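Local coordinates for mandelate racemase/muconate lactonizing enzyme, C-terminal domain protein (Paracoccus denitrificans, PDB 4DWD) that binds magnesium and, as a member of the mandelate racemase/muconate lactonizing enzyme family, probably acts as a hydro-lyase, at residues R77-H80 and R81-L85. Numbering follows the deposited sequence. Where two conformers were deposited one is given.
Sequences RMMH and RLVKL
The guanidinium of Arg81 lies obliquely against the selenium of Met78, with NE 3.9 Å from SE; Met78 and Met79 are both selenomethionines. Met79 has two conformers, and in the one given its selenium sits over the centre of one face of the other flat group, the His80 ring, while its CE meets Val83 CG2 at 3.6 Å, so both contacts are tentative. Met78 is bent at chi2 (-58°) and chi3 (-37°), which swings its CE round to Leu82, 3.5 Å from CG. The helical hydrogen bonds end here: Arg81 N donates to Arg77 O (3.0 Å) and Leu82 N to Met78 O (2.8 Å), whereas Val83 N reaches His80 O only weakly. This is the C-terminal end of helix 71-81, where Leu82 leaves helical angles and a 3-10 turn follows. With an alanine at Leu82, CG and both methyls are gone, and a gap would probably open beside the Met78 CE, which would lose its packing on this side. Tyr229 of a second subunit hydrogen-bonds His80 NE2 through its OH. Within the N-terminal capping domain, Met78 and Arg81 pack on Phe62 of helix 49-63, and Met78 also meets Leu95 of helix 90-110.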
loop_
_atom_site.group_PDB
_atom_site.type_symbol
_atom_site.label_atom_id
_atom_site.label_comp_id
_atom_site.label_asym_id
_atom_site.label_seq_id
_atom_site.Cartn_x
_atom_site.Cartn_y
_atom_site.Cartn_z
ATOM N N ARG B 77 -12.200 14.509 -31.229
ATOM C CA ARG B 77 -13.581 14.119 -31.542
ATOM C C ARG B 77 -13.594 12.748 -32.222
ATOM O O ARG B 77 -14.389 11.889 -31.862
ATOM C CB ARG B 77 -14.311 15.156 -32.398
ATOM C CG ARG B 77 -15.811 14.899 -32.476
ATOM C CD ARG B 77 -16.547 15.949 -33.292
ATOM N NE ARG B 77 -16.211 17.320 -32.902
ATOM C CZ ARG B 77 -16.729 17.978 -31.865
ATOM N NH1 ARG B 77 -16.345 19.227 -31.629
ATOM N NH2 ARG B 77 -17.618 17.402 -31.059
HETATM N N MSE B 78 -12.696 12.538 -33.185
HETATM C CA MSE B 78 -12.637 11.257 -33.899
HETATM C C MSE B 78 -12.274 10.131 -32.961
HETATM O O MSE B 78 -12.819 9.032 -33.063
HETATM C CB MSE B 78 -11.629 11.267 -35.048
HETATM C CG MSE B 78 -12.120 11.938 -36.317
HETATM SE SE MSE B 78 -13.760 11.121 -37.030
HETATM C CE MSE B 78 -13.574 9.214 -36.723
HETATM N N MSE B 79 -11.355 10.375 -32.033
HETATM C CA MSE B 79 -10.999 9.316 -31.069
HETATM C C MSE B 79 -12.236 8.892 -30.356
HETATM O O MSE B 79 -12.448 7.706 -30.143
HETATM C CB MSE B 79 -9.898 9.675 -30.021
HETATM C CG MSE B 79 -10.198 9.587 -28.461
HETATM SE SE MSE B 79 -10.725 7.781 -27.806
HETATM C CE MSE B 79 -12.227 8.213 -26.616
ATOM N N HIS B 80 -13.084 9.825 -29.978
ATOM C CA HIS B 80 -14.275 9.421 -29.257
ATOM C C HIS B 80 -15.301 8.727 -30.123
ATOM O O HIS B 80 -15.974 7.811 -29.659
ATOM C CB HIS B 80 -14.778 10.570 -28.380
ATOM C CG HIS B 80 -13.883 10.803 -27.167
ATOM N ND1 HIS B 80 -12.693 11.431 -27.262
ATOM C CD2 HIS B 80 -13.995 10.381 -25.836
ATOM C CE1 HIS B 80 -12.085 11.444 -26.058
ATOM N NE2 HIS B 80 -12.875 10.796 -25.186
ATOM N N ARG B 81 -15.393 9.109 -31.394
ATOM C CA ARG B 81 -16.240 8.372 -32.357
ATOM C C ARG B 81 -15.737 6.941 -32.565
ATOM O O ARG B 81 -16.531 6.015 -32.782
ATOM C CB ARG B 81 -16.282 9.076 -33.716
ATOM C CG ARG B 81 -16.838 10.489 -33.666
ATOM C CD ARG B 81 -17.839 10.790 -34.770
ATOM N NE ARG B 81 -17.426 10.345 -36.096
ATOM C CZ ARG B 81 -17.829 10.912 -37.233
ATOM N NH1 ARG B 81 -17.409 10.437 -38.398
ATOM N NH2 ARG B 81 -18.639 11.965 -37.208
ATOM N N LEU B 82 -14.418 6.772 -32.506
ATOM C CA LEU B 82 -13.783 5.493 -32.810
ATOM C C LEU B 82 -13.466 4.650 -31.575
ATOM O O LEU B 82 -12.845 3.589 -31.685
ATOM C CB LEU B 82 -12.481 5.723 -33.584
ATOM C CG LEU B 82 -12.535 6.374 -34.959
ATOM C CD1 LEU B 82 -11.145 6.389 -35.562
ATOM C CD2 LEU B 82 -13.517 5.634 -35.847
ATOM N N VAL B 83 -13.902 5.096 -30.404
ATOM C CA VAL B 83 -13.430 4.480 -29.164
ATOM C C VAL B 83 -13.773 2.991 -29.098
ATOM O O VAL B 83 -12.988 2.195 -28.591
ATOM C CB VAL B 83 -13.951 5.262 -27.924
ATOM C CG1 VAL B 83 -15.465 5.157 -27.802
ATOM C CG2 VAL B 83 -13.265 4.806 -26.638
ATOM N N LYS B 84 -14.922 2.605 -29.654
ATOM C CA LYS B 84 -15.356 1.209 -29.566
ATOM C C LYS B 84 -14.653 0.310 -30.574
ATOM O O LYS B 84 -14.923 -0.886 -30.613
ATOM C CB LYS B 84 -16.883 1.090 -29.684
ATOM C CG LYS B 84 -17.693 1.928 -28.695
ATOM C CD LYS B 84 -18.061 1.099 -27.480
ATOM C CE LYS B 84 -19.040 1.809 -26.561
ATOM N NZ LYS B 84 -20.050 0.864 -26.009
ATOM N N LEU B 85 -13.726 0.883 -31.350
ATOM C CA LEU B 85 -12.803 0.091 -32.175
ATOM C C LEU B 85 -11.581 -0.367 -31.394
ATOM O O LEU B 85 -10.709 -1.046 -31.938
ATOM C CB LEU B 85 -12.374 0.853 -33.445
ATOM C CG LEU B 85 -13.491 1.272 -34.403
ATOM C CD1 LEU B 85 -12.885 1.997 -35.596
ATOM C CD2 LEU B 85 -14.330 0.071 -34.839
#